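Local coordinates for protein SAM-dependent methyltransferase (Thiobacillus denitrificans, PDB 5EPE) that probably transfers a methyl group from S-adenosyl-L-methionine to an acceptor that is not known, and here holds the product S-adenosyl-L-homocysteine, at residues P19-K24 and V185-S191; L25-G29 and E49-W54; A38-L43 and V104-V110; G133-G139 and V242-M246. All blocks are in the same frame, centred on the assembly; numbering follows the deposited sequence.

Contact 1 (P19-K24 and V185-S191); sequences PFTPEK and VLADQDS. With NA (sodium ion), chain C; NA (sodium ion), chain B.
Val185 lays CG1 against the rim of the Phe20 ring, 3.6 Å from CZ, and the two side chains cross at about a right angle. That branch stands anti to the backbone N (chi1 178°), which turns it toward both Phe20 and the backbone O of Lys24. The ring edge runs along the backbone from Val185 to Ala187, while CB of Lys24 sits over the centre of one face. At Leu186 the backbone does the work: its O takes Lys24 NZ at 2.9 Å, the ammonium arriving almost in line with the C=O bond (163°). The lysine gets there by a chain extended until its last torsion, chi4 -77°. Ala187 places CB 3.2 Å from Pro19 O. Asp188 OD1 caps helix 189-209 by accepting Ser191 N at 2.8 Å, and its OD2 bridges two sodium ions, at 2.6 Å and 2.7 Å; Asp190 OD2 joins the farther one at 2.5 Å. Exchanging Lys24 for an alanine would probably leave Leu186 O without this donor and remove a positive charge close to Asp188, which would rely more on the sodium ions. Ser191 OG approaches Pro19 O to 2.8 Å, with Asp188 O competing for the same proton, and its CB packs on Thr21 CG2. Asp188 and Asp190 of neighbouring subunits bind the sodium ions too, so this corner is also a subunit junction. Residues 19-24, leading into helix 22-31, lie against the end of strand 179-186 and the start of helix 189-209, where Pro19 meets Trp192 and Tyr195; Phe20 stands edge-to-face with Trp240 of strand 238-247.

Contact 2 (L25-G29 and E49-W54); sequences LATLG and EMLCTW
Leu25 carries its CG anti to the backbone N (chi1 -160°), which sends both methyls to the helix of Trp54, and Trp54 answers with CG beside its own backbone N (chi1 -66°), swinging the indole across to helix 22-31. NE1 of Trp54 gives a fairly straight hydrogen bond to Leu25 O at 3.0 Å, with the oxygen in the indole plane. The donor stands above the carbonyl plane, while the helical donor Gly29 N comes from the opposite face, so two bonds grip this oxygen, and the one from NE1 helps to fix the rotation of the ring. Both indole faces are packed. Gly29 CA lies 3.7 Å from the centroid of the five-membered ring of Trp54, a CH-pi contact, and the absence of a side chain lets backbone and ring come this close. On the other face CG of Met50, a selenomethionine, sits toward the rim. Leu28 CD2 reaches the ring at its edge, 3.6 Å from Trp54 CZ2. Leu25 itself is a knob in a hole formed by Glu49, Met50, Thr53 and Trp54: its CD2 is 3.7 Å from Glu49 CG, and its CD1 is 3.9 Å from Met50 CG. The Thr53 hydroxyl is turned back to Glu49 O at 2.7 Å, and the Glu49 carboxylate is paired with Arg78. The axes of segments 25-29 and 49-54 cross at 61°. Behind helix 49-58, Leu51 packs on strands 39-43 and 88-92 and Cys52 on helix 69-82, while the indole also touches Leu32, Leu34 and Ile60.

Contact 3 (A38-L43 and V104-V110); sequences ARVLDL and VDVAACV. With SAH (S-adenosyl-L-homocysteine), chain D.
Strands 39-43 and 104-110 are the central parallel pair of the Rossmann-like methyltransferase sheet, with Val40 beside Val106, Leu41 beside Ala107 and Asp42 beside Ala108. The ladder is regular: Leu41 N bonds Val106 O at 2.9 Å, Ala108 N bonds Leu41 O at 2.8 Å, and Leu43 N bonds Ala108 O at 2.9 Å. At the start of the strands Arg39 O takes both Val106 N and Asp105 N, where the second chain turns a corner. The turn brings the Asp105 carboxylate to Arg39, whose backbone N meets OD2 at 2.8 Å on its anti lone pair, nearly straight at 175°. The guanidinium makes a weak, long salt bridge with the same carboxylate, NH1 to Asp105 OD1 at 3.4 Å with the planes 36° apart; its stronger partner is Glu131. Val104 CA lies over one face of that guanidinium, and Val104 CG2 rests 4.0 Å from Leu41 CB.

Between these neighbours the chain builds strands 61-66 and 88-92 on the far side of 39-43 and then returns, making this the topological switch point where the strand order changes direction; S-adenosyl-L-homocysteine binds at the carboxyl ends there. Leu43 and Ala107 pack on helix 119-127, and Val40 and Asp42 on helix 49-58. Val110 O accepts the amino N of S-adenosyl-L-homocysteine at 3.0 Å, and Asn18 ND2 also bonds this oxygen.

Contact 4 (G133-G139 and V242-M246); sequences GGIILMG and VFALM
Ile136 and Leu245 pair where strand 134-143 runs against strand 238-247, the reversed strand of the class I methyltransferase sheet, inserted between 134-143 and 179-186. Four backbone bonds hold the two. Around the Ile136 and Leu245 pair, Ile136 N reaches Leu245 O at 2.9 Å and Leu245 N reaches Ile136 O at 2.7 Å. Around Met138 and Phe243, Met138 N gives to Phe243 O at 3.0 Å, in the carbonyl plane, and Phe243 N gives back to Met138 O. The non-hydrogen-bonded pair between them, Leu137 with Ala244, adds CA-H...O contacts, such as Leu137 CA to Phe243 O.

Apolar packing divides by face. With Leu137 lies Ala244, whose CB is 3.8 Å from Leu137 CD2 and 3.8 Å from Ile135 CG2. With chi1 at -70°, Ile135 keeps CG2 anti to the backbone N and against Ala244, while CG1, beside that N, crosses obliquely to CG of the selenomethionine Met246, at 3.9 Å. A glycine in place of Ile135 would probably open a gap beside Ala244 and leave the Met246 chain less restrained on that side. Arg205 of a neighbouring subunit also packs on Ile135. The other face carries Ile136, Met138, Phe243 and Leu245, facing helix 119-127 and, through Phe243, the rings of Phe170 and Phe174. There Met138 O sits at the edge of the Phe243 ring, in its plane, 3.6 Å from CD1.

Overall arrangement
All four contacts are mainly buried, but they differ in chemistry. Contacts 3 and 4 are backbone ladders of one sheet, parallel and antiparallel respectively, and are joined by further main-chain bonds such as Cys109 N to Leu137 O; contact 3 alone touches no other chain. Contact 2 is helix packing around an indole, set over the sheet where Met50 and Leu51 meet Asp42 and Val40. Contact 1 is where charged side chains, helix caps and sodium ions gather, at the subunit junction. It shares helix 22-31 with contact 2 and continues the sheet of contact 4, since Val185 O lies 2.9 Å from Val242 N, a probable hydrogen bond.

Contact 1 (P19-K24 and V185-S191)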
loop_
_atom_site.group_PDB
_atom_site.type_symbol
_atom_site.label_atom_id
_atom_site.label_comp_id
_atom_site.label_asym_id
_atom_site.label_seq_id
_atom_site.Cartn_x
_atom_site.Cartn_y
_atom_site.Cartn_z
ATOM N N PRO A 19 -12.273 30.403 12.154
ATOM C CA PRO A 19 -13.178 29.210 12.022
ATOM C C PRO A 19 -13.779 28.712 13.348
ATOM O O PRO A 19 -13.565 27.587 13.789
ATOM C CB PRO A 19 -12.267 28.183 11.357
ATOM C CG PRO A 19 -10.865 28.558 11.800
ATOM C CD PRO A 19 -10.858 30.051 11.902
ATOM N N PHE A 20 -14.545 29.570 13.998
ATOM C CA PHE A 20 -15.212 29.279 15.225
ATOM C C PHE A 20 -16.657 29.748 15.055
ATOM O O PHE A 20 -16.911 30.747 14.449
ATOM C CB PHE A 20 -14.631 30.091 16.380
ATOM C CG PHE A 20 -13.914 29.285 17.436
ATOM C CD1 PHE A 20 -13.280 28.084 17.140
ATOM C CD2 PHE A 20 -13.835 29.785 18.710
ATOM C CE1 PHE A 20 -12.623 27.386 18.108
ATOM C CE2 PHE A 20 -13.206 29.062 19.701
ATOM C CZ PHE A 20 -12.599 27.862 19.376
ATOM N N THR A 21 -17.592 28.949 15.508
ATOM C CA THR A 21 -18.972 29.362 15.586
ATOM C C THR A 21 -19.249 30.162 16.851
ATOM O O THR A 21 -18.438 30.167 17.767
ATOM C CB THR A 21 -19.868 28.132 15.621
ATOM O OG1 THR A 21 -19.508 27.260 16.711
ATOM C CG2 THR A 21 -19.804 27.390 14.308
ATOM N N PRO A 22 -20.438 30.814 16.945
ATOM C CA PRO A 22 -20.851 31.347 18.240
ATOM C C PRO A 22 -20.875 30.288 19.342
ATOM O O PRO A 22 -20.531 30.577 20.507
ATOM C CB PRO A 22 -22.275 31.870 17.974
ATOM C CG PRO A 22 -22.260 32.222 16.564
ATOM C CD PRO A 22 -21.364 31.235 15.864
ATOM N N GLU A 23 -21.253 29.057 18.991
ATOM C CA GLU A 23 -21.362 28.019 20.001
ATOM C C GLU A 23 -19.962 27.656 20.513
ATOM O O GLU A 23 -19.741 27.477 21.700
ATOM C CB GLU A 23 -22.093 26.808 19.426
ATOM C CG GLU A 23 -23.565 27.057 18.962
ATOM C CD GLU A 23 -23.814 27.921 17.658
ATOM O OE1 GLU A 23 -22.938 28.241 16.837
ATOM O OE2 GLU A 23 -24.978 28.318 17.423
ATOM N N LYS A 24 -18.982 27.593 19.618
ATOM C CA LYS A 24 -17.592 27.369 20.048
ATOM C C LYS A 24 -17.014 28.468 20.903
ATOM O O LYS A 24 -16.324 28.217 21.891
ATOM C CB LYS A 24 -16.704 27.109 18.870
ATOM C CG LYS A 24 -16.938 25.685 18.412
ATOM C CD LYS A 24 -16.111 25.242 17.281
ATOM C CE LYS A 24 -16.558 23.861 16.777
ATOM N NZ LYS A 24 -16.076 22.823 17.681
ATOM N N VAL A 185 -10.236 24.436 22.764
ATOM C CA VAL A 185 -11.489 24.309 22.007
ATOM C C VAL A 185 -11.072 24.401 20.538
ATOM O O VAL A 185 -10.499 25.388 20.104
ATOM C CB VAL A 185 -12.530 25.412 22.366
ATOM C CG1 VAL A 185 -13.823 25.299 21.539
ATOM C CG2 VAL A 185 -12.906 25.319 23.851
ATOM N N LEU A 186 -11.359 23.349 19.786
ATOM C CA LEU A 186 -10.915 23.254 18.425
ATOM C C LEU A 186 -12.032 23.498 17.432
ATOM O O LEU A 186 -13.175 23.159 17.707
ATOM C CB LEU A 186 -10.272 21.855 18.207
ATOM C CG LEU A 186 -9.120 21.476 19.164
ATOM C CD1 LEU A 186 -8.411 20.210 18.661
ATOM C CD2 LEU A 186 -8.134 22.530 19.418
ATOM N N ALA A 187 -11.694 24.075 16.272
ATOM C CA ALA A 187 -12.620 24.079 15.152
ATOM C C ALA A 187 -12.942 22.663 14.731
ATOM O O ALA A 187 -12.168 21.745 14.935
ATOM C CB ALA A 187 -12.032 24.837 13.966
ATOM N N ASP A 188 -14.114 22.494 14.147
ATOM C CA ASP A 188 -14.445 21.308 13.383
ATOM C C ASP A 188 -14.744 21.764 11.963
ATOM O O ASP A 188 -14.669 22.969 11.676
ATOM C CB ASP A 188 -15.580 20.563 13.996
ATOM C CG ASP A 188 -16.906 21.339 14.008
ATOM O OD1 ASP A 188 -17.071 22.508 13.605
ATOM O OD2 ASP A 188 -17.841 20.750 14.597
ATOM N N GLN A 189 -15.071 20.825 11.085
ATOM C CA GLN A 189 -15.311 21.207 9.700
ATOM C C GLN A 189 -16.482 22.174 9.532
ATOM O O GLN A 189 -16.399 23.062 8.675
ATOM C CB GLN A 189 -15.452 20.009 8.810
ATOM C CG GLN A 189 -14.153 19.227 8.728
ATOM C CD GLN A 189 -14.315 17.894 8.007
ATOM O OE1 GLN A 189 -15.272 17.113 8.263
ATOM N NE2 GLN A 189 -13.451 17.655 7.016
ATOM N N ASP A 190 -17.518 22.045 10.362
ATOM C CA ASP A 190 -18.650 22.946 10.339
ATOM C C ASP A 190 -18.305 24.364 10.705
ATOM O O ASP A 190 -18.812 25.310 10.117
ATOM C CB ASP A 190 -19.789 22.434 11.199
ATOM C CG ASP A 190 -20.407 21.133 10.620
ATOM O OD1 ASP A 190 -20.571 20.926 9.376
ATOM O OD2 ASP A 190 -20.741 20.264 11.460
ATOM N N SER A 191 -17.371 24.541 11.641
ATOM C CA SER A 191 -16.959 25.878 12.000
ATOM C C SER A 191 -16.069 26.506 10.944
ATOM O O SER A 191 -16.182 27.713 10.694
ATOM C CB SER A 191 -16.443 25.940 13.462
ATOM O OG SER A 191 -15.267 25.326 13.605
HETATM NA NA NA C . -19.694 19.195 13.458
HETATM NA NA NA B . -18.031 18.683 16.225
HETATM O O HOH W 1 -16.190 17.322 16.428
HETATM O O HOH W 2 -18.475 17.318 14.309
HETATM O O HOH W 3 -19.161 20.107 18.058
HETATM O O HOH W 4 -20.317 19.046 15.736
HETATM O O HOH W 5 -21.142 21.214 14.162
#

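Contact 2 (L25-G29 and E49-W54)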
loop_
_atom_site.group_PDB
_atom_site.type_symbol
_atom_site.label_atom_id
_atom_site.label_comp_id
_atom_site.label_asym_id
_atom_site.label_seq_id
_atom_site.Cartn_x
_atom_site.Cartn_y
_atom_site.Cartn_z
ATOM N N LEU A 25 -17.276 29.701 20.522
ATOM C CA LEU A 25 -16.856 30.824 21.315
ATOM C C LEU A 25 -17.463 30.817 22.743
ATOM O O LEU A 25 -16.759 31.127 23.711
ATOM C CB LEU A 25 -17.240 32.105 20.575
ATOM C CG LEU A 25 -16.510 33.362 20.958
ATOM C CD1 LEU A 25 -14.962 33.303 20.873
ATOM C CD2 LEU A 25 -17.085 34.528 20.110
ATOM N N ALA A 26 -18.740 30.442 22.878
ATOM C CA ALA A 26 -19.362 30.348 24.188
ATOM C C ALA A 26 -18.778 29.150 24.966
ATOM O O ALA A 26 -18.587 29.212 26.157
ATOM C CB ALA A 26 -20.873 30.221 24.070
ATOM N N THR A 27 -18.521 28.045 24.287
ATOM C CA THR A 27 -17.904 26.895 24.940
ATOM C C THR A 27 -16.567 27.288 25.544
ATOM O O THR A 27 -16.217 26.869 26.673
ATOM C CB THR A 27 -17.765 25.752 23.913
ATOM O OG1 THR A 27 -19.104 25.367 23.582
ATOM C CG2 THR A 27 -16.972 24.581 24.448
ATOM N N LEU A 28 -15.807 28.077 24.777
ATOM C CA LEU A 28 -14.508 28.506 25.214
ATOM C C LEU A 28 -14.642 29.386 26.476
ATOM O O LEU A 28 -13.877 29.191 27.417
ATOM C CB LEU A 28 -13.743 29.243 24.120
ATOM C CG LEU A 28 -12.377 29.831 24.504
ATOM C CD1 LEU A 28 -11.360 28.786 24.929
ATOM C CD2 LEU A 28 -11.867 30.642 23.337
ATOM N N GLY A 29 -15.552 30.353 26.453
ATOM C CA GLY A 29 -15.796 31.204 27.650
ATOM C C GLY A 29 -16.060 30.402 28.907
ATOM O O GLY A 29 -15.491 30.652 29.959
ATOM N N GLU A 49 -16.169 40.164 19.076
ATOM C CA GLU A 49 -17.220 39.234 19.441
ATOM C C GLU A 49 -16.869 38.477 20.739
ATOM O O GLU A 49 -17.756 38.243 21.601
ATOM C CB GLU A 49 -17.550 38.281 18.309
ATOM C CG GLU A 49 -18.790 37.435 18.578
ATOM C CD GLU A 49 -20.129 38.192 18.500
ATOM O OE1 GLU A 49 -20.156 39.412 18.195
ATOM O OE2 GLU A 49 -21.198 37.521 18.720
HETATM N N MSE A 50 -15.609 38.098 20.881
HETATM C CA MSE A 50 -15.178 37.386 22.074
HETATM C C MSE A 50 -15.357 38.239 23.329
HETATM O O MSE A 50 -16.009 37.819 24.259
HETATM C CB MSE A 50 -13.700 36.979 21.916
HETATM C CG MSE A 50 -13.344 36.114 23.099
HETATM SE SE MSE A 50 -11.484 35.418 22.767
HETATM C CE MSE A 50 -10.513 36.846 23.512
ATOM N N LEU A 51 -14.772 39.423 23.351
ATOM C CA LEU A 51 -14.996 40.325 24.493
ATOM C C LEU A 51 -16.465 40.668 24.758
ATOM O O LEU A 51 -16.879 40.605 25.907
ATOM C CB LEU A 51 -14.180 41.612 24.366
ATOM C CG LEU A 51 -12.691 41.390 24.544
ATOM C CD1 LEU A 51 -11.938 42.670 24.234
ATOM C CD2 LEU A 51 -12.331 40.932 25.955
ATOM N N CYS A 52 -17.252 41.000 23.725
ATOM C CA CYS A 52 -18.634 41.404 23.942
ATOM C C CYS A 52 -19.479 40.256 24.532
ATOM O O CYS A 52 -20.246 40.488 25.473
ATOM C CB CYS A 52 -19.291 41.923 22.677
ATOM S SG CYS A 52 -18.556 43.493 22.166
ATOM N N THR A 53 -19.362 39.062 23.975
ATOM C CA THR A 53 -20.192 37.939 24.418
ATOM C C THR A 53 -19.808 37.426 25.796
ATOM O O THR A 53 -20.692 37.084 26.581
ATOM C CB THR A 53 -20.212 36.783 23.418
ATOM O OG1 THR A 53 -18.873 36.328 23.133
ATOM C CG2 THR A 53 -20.905 37.201 22.120
ATOM N N TRP A 54 -18.495 37.402 26.101
ATOM C CA TRP A 54 -18.031 37.042 27.452
ATOM C C TRP A 54 -18.389 38.107 28.491
ATOM O O TRP A 54 -18.682 37.781 29.634
ATOM C CB TRP A 54 -16.529 36.745 27.453
ATOM C CG TRP A 54 -16.166 35.485 26.635
ATOM C CD1 TRP A 54 -17.011 34.659 25.932
ATOM C CD2 TRP A 54 -14.861 35.003 26.395
ATOM N NE1 TRP A 54 -16.291 33.663 25.276
ATOM C CE2 TRP A 54 -14.969 33.863 25.542
ATOM C CE3 TRP A 54 -13.594 35.412 26.806
ATOM C CZ2 TRP A 54 -13.844 33.128 25.133
ATOM C CZ3 TRP A 54 -12.487 34.675 26.396
ATOM C CH2 TRP A 54 -12.628 33.548 25.587
#

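Contact 3 (A38-L43 and V104-V110)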
loop_
_atom_site.group_PDB
_atom_site.type_symbol
_atom_site.label_atom_id
_atom_site.label_comp_id
_atom_site.label_asym_id
_atom_site.label_seq_id
_atom_site.Cartn_x
_atom_site.Cartn_y
_atom_site.Cartn_z
ATOM N N ALA A 38 -13.380 39.372 35.966
ATOM C CA ALA A 38 -12.104 38.983 35.412
ATOM C C ALA A 38 -11.717 39.965 34.295
ATOM O O ALA A 38 -12.585 40.390 33.542
ATOM C CB ALA A 38 -12.159 37.560 34.856
ATOM N N ARG A 39 -10.423 40.283 34.192
ATOM C CA ARG A 39 -9.900 41.230 33.212
ATOM C C ARG A 39 -9.279 40.445 32.038
ATOM O O ARG A 39 -8.464 39.549 32.230
ATOM C CB ARG A 39 -8.845 42.150 33.811
ATOM C CG ARG A 39 -9.355 43.074 34.935
ATOM C CD ARG A 39 -8.236 43.518 35.918
ATOM N NE ARG A 39 -7.509 42.334 36.446
ATOM C CZ ARG A 39 -6.463 42.351 37.277
ATOM N NH1 ARG A 39 -5.901 41.179 37.609
ATOM N NH2 ARG A 39 -5.950 43.508 37.763
ATOM N N VAL A 40 -9.651 40.842 30.835
ATOM C CA VAL A 40 -9.193 40.205 29.608
ATOM C C VAL A 40 -8.565 41.252 28.703
ATOM O O VAL A 40 -9.137 42.305 28.515
ATOM C CB VAL A 40 -10.365 39.581 28.834
ATOM C CG1 VAL A 40 -9.847 38.807 27.616
ATOM C CG2 VAL A 40 -11.150 38.676 29.743
ATOM N N LEU A 41 -7.408 40.940 28.153
ATOM C CA LEU A 41 -6.768 41.699 27.070
ATOM C C LEU A 41 -6.815 40.855 25.809
ATOM O O LEU A 41 -6.454 39.653 25.847
ATOM C CB LEU A 41 -5.314 41.987 27.397
ATOM C CG LEU A 41 -4.486 42.709 26.317
ATOM C CD1 LEU A 41 -4.988 44.133 26.089
ATOM C CD2 LEU A 41 -3.025 42.705 26.701
ATOM N N ASP A 42 -7.262 41.455 24.710
ATOM C CA ASP A 42 -7.402 40.728 23.416
ATOM C C ASP A 42 -6.640 41.519 22.356
ATOM O O ASP A 42 -7.037 42.627 21.988
ATOM C CB ASP A 42 -8.863 40.541 23.058
ATOM C CG ASP A 42 -9.089 39.542 21.903
ATOM O OD1 ASP A 42 -8.130 38.805 21.455
ATOM O OD2 ASP A 42 -10.278 39.478 21.440
ATOM N N LEU A 43 -5.509 40.988 21.906
ATOM C CA LEU A 43 -4.723 41.633 20.840
ATOM C C LEU A 43 -5.102 41.071 19.455
ATOM O O LEU A 43 -4.921 39.875 19.175
ATOM C CB LEU A 43 -3.244 41.407 21.065
ATOM C CG LEU A 43 -2.720 41.914 22.408
ATOM C CD1 LEU A 43 -1.209 41.820 22.454
ATOM C CD2 LEU A 43 -3.147 43.361 22.663
ATOM N N VAL A 104 -3.812 41.404 33.690
ATOM C CA VAL A 104 -5.047 40.771 33.322
ATOM C C VAL A 104 -5.037 39.293 33.713
ATOM O O VAL A 104 -3.991 38.678 33.901
ATOM C CB VAL A 104 -5.370 40.981 31.814
ATOM C CG1 VAL A 104 -5.478 42.484 31.495
ATOM C CG2 VAL A 104 -4.322 40.339 30.920
ATOM N N ASP A 105 -6.240 38.746 33.830
ATOM C CA ASP A 105 -6.433 37.348 34.177
ATOM C C ASP A 105 -6.340 36.441 32.945
ATOM O O ASP A 105 -6.025 35.260 33.062
ATOM C CB ASP A 105 -7.788 37.218 34.863
ATOM C CG ASP A 105 -7.874 38.152 36.085
ATOM O OD1 ASP A 105 -6.993 38.022 36.945
ATOM O OD2 ASP A 105 -8.662 39.112 36.092
ATOM N N VAL A 106 -6.679 37.000 31.793
ATOM C CA VAL A 106 -6.603 36.306 30.507
ATOM C C VAL A 106 -6.005 37.251 29.467
ATOM O O VAL A 106 -6.540 38.362 29.227
ATOM C CB VAL A 106 -7.998 35.866 30.022
ATOM C CG1 VAL A 106 -7.893 35.121 28.688
ATOM C CG2 VAL A 106 -8.718 34.981 31.040
ATOM N N ALA A 107 -4.898 36.846 28.859
ATOM C CA ALA A 107 -4.269 37.631 27.804
ATOM C C ALA A 107 -4.270 36.795 26.527
ATOM O O ALA A 107 -3.756 35.652 26.504
ATOM C CB ALA A 107 -2.854 38.037 28.192
ATOM N N ALA A 108 -4.917 37.328 25.488
ATOM C CA ALA A 108 -5.296 36.524 24.309
ATOM C C ALA A 108 -4.777 37.113 23.026
ATOM O O ALA A 108 -4.761 38.304 22.851
ATOM C CB ALA A 108 -6.796 36.411 24.211
ATOM N N CYS A 109 -4.360 36.253 22.108
ATOM C CA CYS A 109 -4.185 36.627 20.721
ATOM C C CYS A 109 -4.795 35.459 19.886
ATOM O O CYS A 109 -4.209 34.373 19.775
ATOM C CB CYS A 109 -2.718 36.830 20.384
ATOM S SG CYS A 109 -2.454 37.373 18.653
ATOM N N VAL A 110 -5.962 35.712 19.313
ATOM C CA VAL A 110 -6.725 34.695 18.648
ATOM C C VAL A 110 -6.595 34.866 17.127
ATOM O O VAL A 110 -7.369 35.544 16.480
ATOM C CB VAL A 110 -8.156 34.702 19.156
ATOM C CG1 VAL A 110 -8.992 33.557 18.521
ATOM C CG2 VAL A 110 -8.152 34.516 20.674
HETATM N N SAH D . -9.489 37.636 17.118
HETATM C CA SAH D . -10.482 38.127 16.089
HETATM C CB SAH D . -9.768 38.540 14.817
HETATM C CG SAH D . -8.929 37.474 14.088
HETATM S SD SAH D . -8.474 37.946 12.438
HETATM C C SAH D . -11.559 37.111 15.779
HETATM O O SAH D . -11.354 35.907 16.024
HETATM O OXT SAH D . -12.650 37.450 15.274
HETATM C "C5'" SAH D . -6.897 38.834 12.590
HETATM C "C4'" SAH D . -7.125 40.247 13.135
HETATM O "O4'" SAH D . -5.862 40.872 13.406
HETATM C "C3'" SAH D . -7.890 41.181 12.180
HETATM O "O3'" SAH D . -9.037 41.692 12.884
HETATM C "C2'" SAH D . -6.907 42.305 11.838
HETATM O "O2'" SAH D . -7.528 43.579 11.762
HETATM C "C1'" SAH D . -6.004 42.265 13.040
HETATM N N9 SAH D . -4.632 42.788 12.941
HETATM C C8 SAH D . -3.725 42.543 11.947
HETATM N N7 SAH D . -2.568 43.105 12.219
HETATM C C5 SAH D . -2.751 43.737 13.454
HETATM C C6 SAH D . -1.900 44.523 14.276
HETATM N N6 SAH D . -0.621 44.773 13.914
HETATM N N1 SAH D . -2.370 45.003 15.455
HETATM C C2 SAH D . -3.655 44.739 15.793
HETATM N N3 SAH D . -4.547 44.027 15.075
HETATM C C4 SAH D . -4.024 43.537 13.904
#

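Contact 4 (G133-G139 and V242-M246)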
loop_
_atom_site.group_PDB
_atom_site.type_symbol
_atom_site.label_atom_id
_atom_site.label_comp_id
_atom_site.label_asym_id
_atom_site.label_seq_id
_atom_site.Cartn_x
_atom_site.Cartn_y
_atom_site.Cartn_z
ATOM N N GLY A 133 -0.676 33.404 37.760
ATOM C CA GLY A 133 -1.823 32.482 37.814
ATOM C C GLY A 133 -2.887 32.695 36.730
ATOM O O GLY A 133 -3.902 32.005 36.711
ATOM N N GLY A 134 -2.652 33.648 35.836
ATOM C CA GLY A 134 -3.542 33.911 34.713
ATOM C C GLY A 134 -3.308 32.947 33.566
ATOM O O GLY A 134 -2.419 32.061 33.609
ATOM N N ILE A 135 -4.136 33.117 32.538
ATOM C CA ILE A 135 -4.132 32.237 31.369
ATOM C C ILE A 135 -3.795 33.017 30.111
ATOM O O ILE A 135 -4.325 34.123 29.905
ATOM C CB ILE A 135 -5.511 31.579 31.213
ATOM C CG1 ILE A 135 -5.702 30.559 32.354
ATOM C CG2 ILE A 135 -5.672 30.878 29.868
ATOM C CD1 ILE A 135 -7.130 30.035 32.512
ATOM N N ILE A 136 -2.964 32.427 29.253
ATOM C CA ILE A 136 -2.684 32.974 27.922
ATOM C C ILE A 136 -3.503 32.129 26.912
ATOM O O ILE A 136 -3.505 30.884 27.011
ATOM C CB ILE A 136 -1.173 32.917 27.586
ATOM C CG1 ILE A 136 -0.425 33.870 28.533
ATOM C CG2 ILE A 136 -0.909 33.183 26.103
ATOM C CD1 ILE A 136 1.097 33.777 28.558
ATOM N N LEU A 137 -4.166 32.818 25.987
ATOM C CA LEU A 137 -4.971 32.197 24.911
ATOM C C LEU A 137 -4.345 32.456 23.572
ATOM O O LEU A 137 -4.100 33.608 23.227
ATOM C CB LEU A 137 -6.378 32.751 24.833
ATOM C CG LEU A 137 -7.342 32.565 25.933
ATOM C CD1 LEU A 137 -8.731 33.043 25.462
ATOM C CD2 LEU A 137 -7.434 31.093 26.320
HETATM N N MSE A 138 -4.085 31.377 22.841
HETATM C CA MSE A 138 -3.537 31.453 21.473
HETATM C C MSE A 138 -4.458 30.713 20.536
HETATM O O MSE A 138 -4.753 29.537 20.750
HETATM C CB MSE A 138 -2.159 30.782 21.434
HETATM C CG MSE A 138 -1.099 31.493 22.317
HETATM SE SE MSE A 138 -0.756 33.360 21.695
HETATM C CE MSE A 138 0.091 32.908 20.027
ATOM N N GLY A 139 -4.910 31.389 19.492
ATOM C CA GLY A 139 -5.785 30.837 18.466
ATOM C C GLY A 139 -4.868 30.607 17.247
ATOM O O GLY A 139 -4.276 31.554 16.705
ATOM N N VAL A 242 -8.273 27.213 19.702
ATOM C CA VAL A 242 -7.786 28.076 20.782
ATOM C C VAL A 242 -7.270 27.226 21.941
ATOM O O VAL A 242 -7.970 26.369 22.463
ATOM C CB VAL A 242 -8.827 29.092 21.253
ATOM C CG1 VAL A 242 -8.226 30.015 22.273
ATOM C CG2 VAL A 242 -9.369 29.889 20.097
ATOM N N PHE A 243 -6.022 27.498 22.296
ATOM C CA PHE A 243 -5.267 26.798 23.303
ATOM C C PHE A 243 -5.015 27.725 24.486
ATOM O O PHE A 243 -4.537 28.856 24.320
ATOM C CB PHE A 243 -3.964 26.323 22.681
ATOM C CG PHE A 243 -4.171 25.450 21.483
ATOM C CD1 PHE A 243 -4.294 26.002 20.234
ATOM C CD2 PHE A 243 -4.245 24.059 21.619
ATOM C CE1 PHE A 243 -4.513 25.184 19.123
ATOM C CE2 PHE A 243 -4.371 23.240 20.505
ATOM C CZ PHE A 243 -4.558 23.813 19.268
ATOM N N ALA A 244 -5.338 27.233 25.676
ATOM C CA ALA A 244 -5.164 27.956 26.919
ATOM C C ALA A 244 -3.922 27.465 27.606
ATOM O O ALA A 244 -3.736 26.261 27.788
ATOM C CB ALA A 244 -6.400 27.749 27.832
ATOM N N LEU A 245 -3.057 28.404 27.975
ATOM C CA LEU A 245 -1.680 28.135 28.437
ATOM C C LEU A 245 -1.454 28.756 29.818
ATOM O O LEU A 245 -1.890 29.894 30.082
ATOM C CB LEU A 245 -0.659 28.721 27.484
ATOM C CG LEU A 245 -0.871 28.396 25.993
ATOM C CD1 LEU A 245 0.223 29.068 25.198
ATOM C CD2 LEU A 245 -0.803 26.896 25.762
HETATM N N MSE A 246 -0.751 28.022 30.676
HETATM C CA MSE A 246 -0.196 28.592 31.905
HETATM C C MSE A 246 1.247 28.183 32.061
HETATM O O MSE A 246 1.581 26.986 31.988
HETATM C CB MSE A 246 -0.982 28.110 33.119
HETATM C CG MSE A 246 -2.430 28.517 33.091
HETATM SE SE MSE A 246 -3.500 27.819 34.629
HETATM C CE MSE A 246 -2.368 28.651 35.989
#